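Side-chain contacts in PrgX (PDB 2AWI), which acts as the receptor for the peptide sex pheromone cCF10 and probably binds DNA as a repressor in the control of conjugation in Enterococcus faecalis: residues Glu78-Leu81 and Ile82-Phe86; Cys153-Val156 and Ser157-Asn161; Asn196-Thr199 and Ile200-Asn204; Glu270-His273 and Arg274-Glu278. The protein carries 1 engineered substitution. All coordinates share one frame; numbering follows the deposited sequence.

Contact 1: residues Glu78-Leu81 and Ile82-Phe86; sequences EKLL and ISKIF
L81 O accepts the backbone N-H of I85 at 3.1 Å, a regular i to i+4 bond of an alpha-helix. Residues 78-86 form one unbroken part of helix 74-87, and the contact is local, from one turn to the next. The pairing is uneven. The bond from I82 N to E78 O is weak, at 3.4 Å. L80 O bonds to S83 N, three residues on, in the manner of a 3-10 turn. K84 N stays 4.0 Å from L80 O.

The side chain of S83 turns back to the same carbonyl. Its chi1 of 64° places OG between its own backbone N and its own carbonyl carbon. From there S83 OG lies 2.9 Å from L80 O and approaches nearly along the C=O axis, while S83 N comes from above the carbonyl plane. L80 O is thus gripped by two donors of one residue.

The charged ends of E78 and K79 have partners on other helices: R98 for E78, E154 for K79, each a salt bridge. L81 packs on N95 and R98 of helix 92-102. I85 also touches N95, and it meets Y116 of helix 107-122. I82 CB comes 3.6 Å from K79 O, three residues back. The apolar pair of this face is L81 and I85, whose side chains cross obliquely, with L81 CG 4.1 Å from I85 CD1.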
# COMPACT_ATOMS: atom_id res chain seq x y z
N GLU A 78 22.34 38.63 -21.20
CA GLU A 78 21.11 39.17 -20.63
C GLU A 78 20.24 38.10 -19.97
O GLU A 78 19.86 38.24 -18.81
CB GLU A 78 20.30 39.89 -21.71
CG GLU A 78 20.99 41.13 -22.28
CD GLU A 78 21.02 42.29 -21.31
OE1 GLU A 78 20.69 42.08 -20.12
OE2 GLU A 78 21.38 43.41 -21.73
N LYS A 79 19.92 37.05 -20.71
CA LYS A 79 19.08 35.98 -20.17
C LYS A 79 19.73 35.36 -18.94
O LYS A 79 19.05 34.85 -18.05
CB LYS A 79 18.82 34.90 -21.24
CG LYS A 79 17.72 33.90 -20.86
CD LYS A 79 17.37 32.96 -22.02
CE LYS A 79 16.48 33.62 -23.07
NZ LYS A 79 15.05 33.73 -22.64
N LEU A 80 21.06 35.42 -18.89
CA LEU A 80 21.82 34.88 -17.77
C LEU A 80 21.67 35.83 -16.58
O LEU A 80 21.46 35.40 -15.44
CB LEU A 80 23.30 34.75 -18.16
CG LEU A 80 24.31 34.08 -17.23
CD1 LEU A 80 24.57 34.94 -16.00
CD2 LEU A 80 23.79 32.70 -16.83
N LEU A 81 21.76 37.12 -16.86
CA LEU A 81 21.65 38.16 -15.86
C LEU A 81 20.40 38.04 -14.99
O LEU A 81 20.39 38.47 -13.83
CB LEU A 81 21.69 39.53 -16.55
CG LEU A 81 22.04 40.78 -15.75
CD1 LEU A 81 23.30 40.54 -14.94
CD2 LEU A 81 22.24 41.95 -16.71
N ILE A 82 19.34 37.46 -15.54
CA ILE A 82 18.08 37.30 -14.81
C ILE A 82 18.22 36.55 -13.48
O ILE A 82 17.64 36.95 -12.47
CB ILE A 82 17.01 36.57 -15.68
CG1 ILE A 82 16.44 37.55 -16.71
CG2 ILE A 82 15.88 36.01 -14.80
CD1 ILE A 82 15.42 36.92 -17.62
N SER A 83 18.98 35.45 -13.49
CA SER A 83 19.17 34.65 -12.29
C SER A 83 19.81 35.47 -11.17
O SER A 83 19.38 35.41 -10.02
CB SER A 83 20.06 33.44 -12.60
OG SER A 83 21.36 33.84 -12.99
N LYS A 84 20.83 36.24 -11.53
CA LYS A 84 21.53 37.07 -10.56
C LYS A 84 20.61 38.13 -9.98
O LYS A 84 20.59 38.34 -8.76
CB LYS A 84 22.74 37.73 -11.23
CG LYS A 84 23.59 36.77 -12.06
CD LYS A 84 24.92 37.38 -12.47
CE LYS A 84 25.92 37.35 -11.32
NZ LYS A 84 26.26 35.96 -10.91
N ILE A 85 19.84 38.79 -10.84
CA ILE A 85 18.92 39.83 -10.40
C ILE A 85 17.79 39.28 -9.54
O ILE A 85 17.21 40.00 -8.73
CB ILE A 85 18.31 40.60 -11.60
CG1 ILE A 85 19.41 41.37 -12.33
CG2 ILE A 85 17.24 41.58 -11.12
CD1 ILE A 85 18.92 42.21 -13.50
N PHE A 86 17.48 37.99 -9.70
CA PHE A 86 16.42 37.39 -8.90
C PHE A 86 16.84 37.31 -7.44
O PHE A 86 16.04 37.55 -6.54
CB PHE A 86 16.09 35.98 -9.40
CG PHE A 86 15.10 35.25 -8.53
CD1 PHE A 86 13.79 35.70 -8.41
CD2 PHE A 86 15.49 34.13 -7.80
CE1 PHE A 86 12.88 35.05 -7.58
CE2 PHE A 86 14.59 33.47 -6.97
CZ PHE A 86 13.28 33.93 -6.86

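Contact 2: residues Cys153-Val156 and Ser157-Asn161; sequences CEIV and SNLLN. Engineered in segment 153-156: C153 (natural residue Tyr).
I155 and L159 lie side by side and point the same way, one turn apart on helix 150-159. The branch methyl CG2 of I155 meets CD1 of L159 at 3.9 Å. L159 CG sits beside its own backbone N (chi1 -67°), which also brings it over I155 O at 3.3 Å.

E154 and N158 make a polar pair one residue back, and they meet differently. Their side chains cross at a slant, with the carboxylate and amide planes 71° apart. Between the side chains themselves the nearest atoms are E154 CG and N158 OD1, 4.1 Å apart. N158 CG comes 3.2 Å from E154 O, without a hydrogen bond from the amide to that oxygen. The two polar ends share a partner: S111 OG is hydrogen-bonded to both E154 OE2 and N158 OD1.

Regular i to i+4 bonds join the backbone, among them N158 N to E154 O at 3.0 Å. The carbonyl O of C153, an engineered residue (Tyr in the natural protein), accepts S157 N.

The helix is enclosed on several sides within the all-helical C-terminal TPR region. I155, N158 and L159 pack on helix 107-122. V156, L159 and L160 touch helix 165-172, and C153, V156 and S157 face helix 184-203.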
# COMPACT_ATOMS: atom_id res chain seq x y z
N CYS A 153 7.01 29.20 -27.78
CA CYS A 153 6.46 28.38 -26.70
C CYS A 153 7.11 28.75 -25.37
O CYS A 153 6.54 28.54 -24.31
CB CYS A 153 6.64 26.90 -27.02
SG CYS A 153 5.47 26.31 -28.28
N GLU A 154 8.31 29.32 -25.42
CA GLU A 154 8.98 29.74 -24.19
C GLU A 154 8.25 30.99 -23.72
O GLU A 154 7.92 31.12 -22.54
CB GLU A 154 10.46 30.06 -24.46
CG GLU A 154 11.28 30.31 -23.20
CD GLU A 154 12.72 30.68 -23.50
OE1 GLU A 154 13.40 29.92 -24.25
OE2 GLU A 154 13.19 31.72 -22.99
N ILE A 155 7.99 31.90 -24.65
CA ILE A 155 7.28 33.14 -24.35
C ILE A 155 5.91 32.82 -23.74
O ILE A 155 5.53 33.38 -22.71
CB ILE A 155 7.08 33.99 -25.64
CG1 ILE A 155 8.39 34.72 -25.97
CG2 ILE A 155 5.92 34.95 -25.47
CD1 ILE A 155 8.38 35.48 -27.28
N VAL A 156 5.17 31.91 -24.36
CA VAL A 156 3.86 31.54 -23.85
C VAL A 156 3.93 31.06 -22.41
O VAL A 156 3.06 31.37 -21.59
CB VAL A 156 3.23 30.44 -24.72
CG1 VAL A 156 2.42 29.49 -23.85
CG2 VAL A 156 2.32 31.09 -25.75
N SER A 157 4.97 30.29 -22.10
CA SER A 157 5.17 29.76 -20.76
C SER A 157 5.44 30.91 -19.78
O SER A 157 4.93 30.92 -18.67
CB SER A 157 6.35 28.79 -20.76
OG SER A 157 6.59 28.29 -19.46
N ASN A 158 6.25 31.86 -20.22
CA ASN A 158 6.60 33.02 -19.41
C ASN A 158 5.34 33.86 -19.12
O ASN A 158 5.21 34.43 -18.04
CB ASN A 158 7.64 33.88 -20.13
CG ASN A 158 8.98 33.18 -20.30
OD1 ASN A 158 9.79 33.56 -21.15
ND2 ASN A 158 9.23 32.17 -19.48
N LEU A 159 4.43 33.91 -20.09
CA LEU A 159 3.19 34.67 -19.95
C LEU A 159 2.24 34.04 -18.94
O LEU A 159 1.58 34.75 -18.17
CB LEU A 159 2.48 34.80 -21.30
CG LEU A 159 3.18 35.64 -22.37
CD1 LEU A 159 2.46 35.47 -23.70
CD2 LEU A 159 3.19 37.11 -21.94
N LEU A 160 2.16 32.71 -18.94
CA LEU A 160 1.29 32.01 -18.00
C LEU A 160 1.75 32.29 -16.58
O LEU A 160 1.03 32.02 -15.62
CB LEU A 160 1.32 30.50 -18.25
CG LEU A 160 0.53 29.92 -19.42
CD1 LEU A 160 0.80 28.43 -19.57
CD2 LEU A 160 -0.96 30.15 -19.20
N ASN A 161 2.94 32.87 -16.46
CA ASN A 161 3.53 33.16 -15.16
C ASN A 161 3.26 34.58 -14.64
O ASN A 161 3.35 34.83 -13.44
CB ASN A 161 5.04 32.94 -15.25
CG ASN A 161 5.67 32.71 -13.89
OD1 ASN A 161 5.45 31.67 -13.26
ND2 ASN A 161 6.45 33.68 -13.43

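Contact 3: residues Asn196-Thr199 and Ile200-Asn204; sequences NALT and ISIMN
N196 opens the turn by accepting I200 N at its carbonyl O, a long but straight bond of 3.3 Å. I200 then lies along this turn. Its CG1 sits beside the backbone N and approaches N196 O to 3.4 Å. The amide of N196 has other partners; its ND2 makes a weak hydrogen bond to S157 OG.

A197 contributes a carbonyl that serves two donors of S201. S201 N reaches A197 O at 3.0 Å, as expected within an alpha-helix. S201 OG reaches A197 O at 2.9 Å, from above the carbonyl plane. The hydroxyl can do so because chi1 of -62° sets OG beside the backbone N. A buried serine thus spends its polar group on its own helix.

L198 comes next, and its partner is I202. The two side chains lie side by side and point the same way. L198 CD1 touches I202 CG1 at 3.9 Å, and L198 O accepts I202 N at 3.1 Å.

T199 OG1 is hydrogen-bonded to K195 O, one turn back. The carbonyl of T199 takes the N-H of selenomethionine M203, the last helical residue before N204 leaves the helix. M203 CB lies 3.5 Å from T199 O, while the bent chain beyond it runs away.

This end of helix 184-203, in the C-terminal TPR region, is packed on several neighbours. A197, L198 and S201 meet helix 207-220. L198, T199 and I202 touch helix 230-248, and T199, I202 and M203 reach helix 270-286. L160 lies against A197 and I200.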
# COMPACT_ATOMS: atom_id res chain seq x y z
N ASN A 196 2.63 23.42 -17.76
CA ASN A 196 2.28 24.61 -16.99
C ASN A 196 0.83 25.01 -17.23
O ASN A 196 0.12 25.40 -16.31
CB ASN A 196 3.20 25.78 -17.33
CG ASN A 196 4.61 25.57 -16.84
OD1 ASN A 196 4.84 24.81 -15.90
ND2 ASN A 196 5.56 26.26 -17.45
N ALA A 197 0.40 24.91 -18.48
CA ALA A 197 -0.97 25.26 -18.82
C ALA A 197 -1.94 24.31 -18.15
O ALA A 197 -2.97 24.74 -17.63
CB ALA A 197 -1.16 25.24 -20.34
N LEU A 198 -1.62 23.02 -18.17
CA LEU A 198 -2.48 22.00 -17.57
C LEU A 198 -2.57 22.10 -16.05
O LEU A 198 -3.60 21.79 -15.45
CB LEU A 198 -2.01 20.60 -17.97
CG LEU A 198 -2.73 19.41 -17.32
CD1 LEU A 198 -4.22 19.56 -17.48
CD2 LEU A 198 -2.26 18.11 -17.95
N THR A 199 -1.48 22.53 -15.42
CA THR A 199 -1.45 22.68 -13.97
C THR A 199 -2.46 23.77 -13.59
O THR A 199 -3.28 23.59 -12.69
CB THR A 199 -0.04 23.10 -13.48
OG1 THR A 199 0.91 22.08 -13.84
CG2 THR A 199 -0.03 23.29 -11.98
N ILE A 200 -2.38 24.89 -14.29
CA ILE A 200 -3.27 26.01 -14.05
C ILE A 200 -4.73 25.61 -14.33
O ILE A 200 -5.63 25.95 -13.56
CB ILE A 200 -2.87 27.20 -14.95
CG1 ILE A 200 -1.50 27.73 -14.50
CG2 ILE A 200 -3.94 28.28 -14.89
CD1 ILE A 200 -0.87 28.77 -15.44
N SER A 201 -4.95 24.86 -15.40
CA SER A 201 -6.30 24.44 -15.76
C SER A 201 -6.97 23.57 -14.71
O SER A 201 -8.17 23.71 -14.47
CB SER A 201 -6.27 23.70 -17.09
OG SER A 201 -5.82 24.58 -18.10
N ILE A 202 -6.20 22.67 -14.11
CA ILE A 202 -6.72 21.78 -13.08
C ILE A 202 -7.01 22.58 -11.81
O ILE A 202 -7.99 22.32 -11.11
CB ILE A 202 -5.71 20.65 -12.74
CG1 ILE A 202 -5.65 19.64 -13.88
CG2 ILE A 202 -6.10 19.94 -11.46
CD1 ILE A 202 -6.96 18.92 -14.12
N MSE A 203 -6.16 23.56 -11.53
CA MSE A 203 -6.31 24.39 -10.34
C MSE A 203 -7.57 25.28 -10.41
O MSE A 203 -8.10 25.68 -9.37
CB MSE A 203 -5.07 25.26 -10.16
CG MSE A 203 -4.77 25.64 -8.72
SE MSE A 203 -4.38 24.09 -7.61
CE MSE A 203 -6.01 24.06 -6.56
N ASN A 204 -8.04 25.58 -11.62
CA ASN A 204 -9.24 26.39 -11.80
C ASN A 204 -10.41 25.50 -12.16
O ASN A 204 -11.42 25.96 -12.68
CB ASN A 204 -9.04 27.41 -12.93
CG ASN A 204 -7.91 28.37 -12.66
OD1 ASN A 204 -7.61 28.68 -11.51
ND2 ASN A 204 -7.30 28.87 -13.73

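Contact 4: residues Glu270-His273 and Arg274-Glu278; sequences EDIH and RSLVE
H273 has its imidazole overlapped on one face by the methyl CG2 of V277, four residues on. This is a CH-pi contact. V277 CG2 lies 4.0 Å from the ring centroid of H273 and 19° off the ring normal, offset toward the rim. With chi1 176°, H273 CG lies beside its own carbonyl carbon, and V277 CG2 sits beside its own backbone N, where it reaches the imidazole. The pair also shares a backbone bond, V277 N to H273 O, of 3.1 Å.

I272 and L276 run side by side, pointing the same way. I272 CG2 meets L276 CD2 at 3.8 Å. S275 adds a weak bond from OG to I272 O.

The turn starts at E270, the first residue of helix 270-286 in the TPR region. E270 O accepts R274 N; the modelled 2.6 Å is shorter than usual and its exact value is doubtful. The arginine side chain runs out extended to NE and then meets E278. R274 NH1 and E278 OE2 form a salt bridge at 2.6 Å, although the N-H is poorly aimed and the hydrogen bond within it is weak. E270 OE1 and D271 OD1 are 5.8 and 5.7 Å from R274 NE, not in contact with it; they may still favour this helix start electrostatically.

Three helices pack against this turn. I272 and L276 pack on F264, and H273 on I261 and K265, all of helix 251-266. L276 also touches helix 230-248. Y298 of helix 293-300 meets the H273 ring edge-to-face and touches V277.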
# COMPACT_ATOMS: atom_id res chain seq x y z
N GLU A 270 12.44 16.42 -4.83
CA GLU A 270 11.74 17.10 -3.74
C GLU A 270 10.89 18.31 -4.11
O GLU A 270 9.72 18.37 -3.75
CB GLU A 270 12.74 17.50 -2.64
CG GLU A 270 12.08 18.19 -1.45
CD GLU A 270 11.01 17.33 -0.78
OE1 GLU A 270 10.22 17.89 0.02
OE2 GLU A 270 10.96 16.11 -1.04
N ASP A 271 11.46 19.27 -4.83
CA ASP A 271 10.70 20.45 -5.22
C ASP A 271 9.39 20.08 -5.91
O ASP A 271 8.34 20.67 -5.65
CB ASP A 271 11.54 21.36 -6.12
CG ASP A 271 12.74 21.94 -5.41
OD1 ASP A 271 12.61 22.32 -4.22
OD2 ASP A 271 13.82 22.04 -6.04
N ILE A 272 9.45 19.09 -6.80
CA ILE A 272 8.26 18.64 -7.49
C ILE A 272 7.33 17.93 -6.51
O ILE A 272 6.12 18.12 -6.55
CB ILE A 272 8.63 17.68 -8.64
CG1 ILE A 272 9.19 18.49 -9.81
CG2 ILE A 272 7.40 16.88 -9.05
CD1 ILE A 272 9.67 17.62 -10.98
N HIS A 273 7.90 17.11 -5.63
CA HIS A 273 7.11 16.39 -4.64
C HIS A 273 6.39 17.40 -3.76
O HIS A 273 5.22 17.25 -3.44
CB HIS A 273 8.01 15.51 -3.77
CG HIS A 273 7.29 14.82 -2.65
ND1 HIS A 273 7.31 15.28 -1.35
CD2 HIS A 273 6.50 13.72 -2.65
CE1 HIS A 273 6.57 14.49 -0.60
NE2 HIS A 273 6.07 13.53 -1.36
N ARG A 274 7.13 18.44 -3.39
CA ARG A 274 6.63 19.52 -2.56
C ARG A 274 5.44 20.20 -3.23
O ARG A 274 4.36 20.29 -2.65
CB ARG A 274 7.76 20.52 -2.34
CG ARG A 274 7.52 21.61 -1.30
CD ARG A 274 8.62 22.65 -1.40
NE ARG A 274 8.71 23.53 -0.24
CZ ARG A 274 7.73 24.32 0.20
NH1 ARG A 274 6.56 24.34 -0.43
NH2 ARG A 274 7.92 25.09 1.26
N SER A 275 5.63 20.66 -4.46
CA SER A 275 4.57 21.35 -5.19
C SER A 275 3.34 20.49 -5.45
O SER A 275 2.21 20.99 -5.42
CB SER A 275 5.11 21.88 -6.52
OG SER A 275 4.82 21.00 -7.58
N LEU A 276 3.53 19.20 -5.72
CA LEU A 276 2.39 18.33 -5.96
C LEU A 276 1.58 18.08 -4.69
O LEU A 276 0.36 17.94 -4.75
CB LEU A 276 2.86 17.01 -6.57
CG LEU A 276 2.85 16.95 -8.11
CD1 LEU A 276 3.28 18.28 -8.70
CD2 LEU A 276 3.76 15.82 -8.57
N VAL A 277 2.26 18.02 -3.55
CA VAL A 277 1.57 17.81 -2.28
C VAL A 277 0.69 19.03 -2.01
O VAL A 277 -0.48 18.89 -1.63
CB VAL A 277 2.57 17.63 -1.11
CG1 VAL A 277 1.84 17.70 0.22
CG2 VAL A 277 3.27 16.29 -1.23
N GLU A 278 1.25 20.22 -2.21
CA GLU A 278 0.50 21.45 -1.99
C GLU A 278 -0.68 21.48 -2.95
O GLU A 278 -1.81 21.79 -2.55
CB GLU A 278 1.40 22.67 -2.23
CG GLU A 278 2.66 22.66 -1.38
CD GLU A 278 3.57 23.84 -1.66
OE1 GLU A 278 3.91 24.07 -2.84
OE2 GLU A 278 3.96 24.53 -0.69

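Overall arrangement
Each contact is local, mostly within one helix. Contact 2 is the most central, its centre about 9 Å from the centre of the chain, and most of its touching residues are buried. Contacts 1, 3 and 4 are partly buried, with some touching residues exposed in contacts 1 and 4. The salt bridge K79 NZ to E154 OE2 ties contact 2 to contact 1, and S157 with L160 meets N196, A197 and I200 of contact 3. The helices of contacts 3 and 4 both pack on helix 230-248. Serine hydroxyls hydrogen-bond to a carbonyl of the preceding turn in contacts 1 and 3, weakly in contact 4. Contact 4 alone has an internal salt bridge and ring contact.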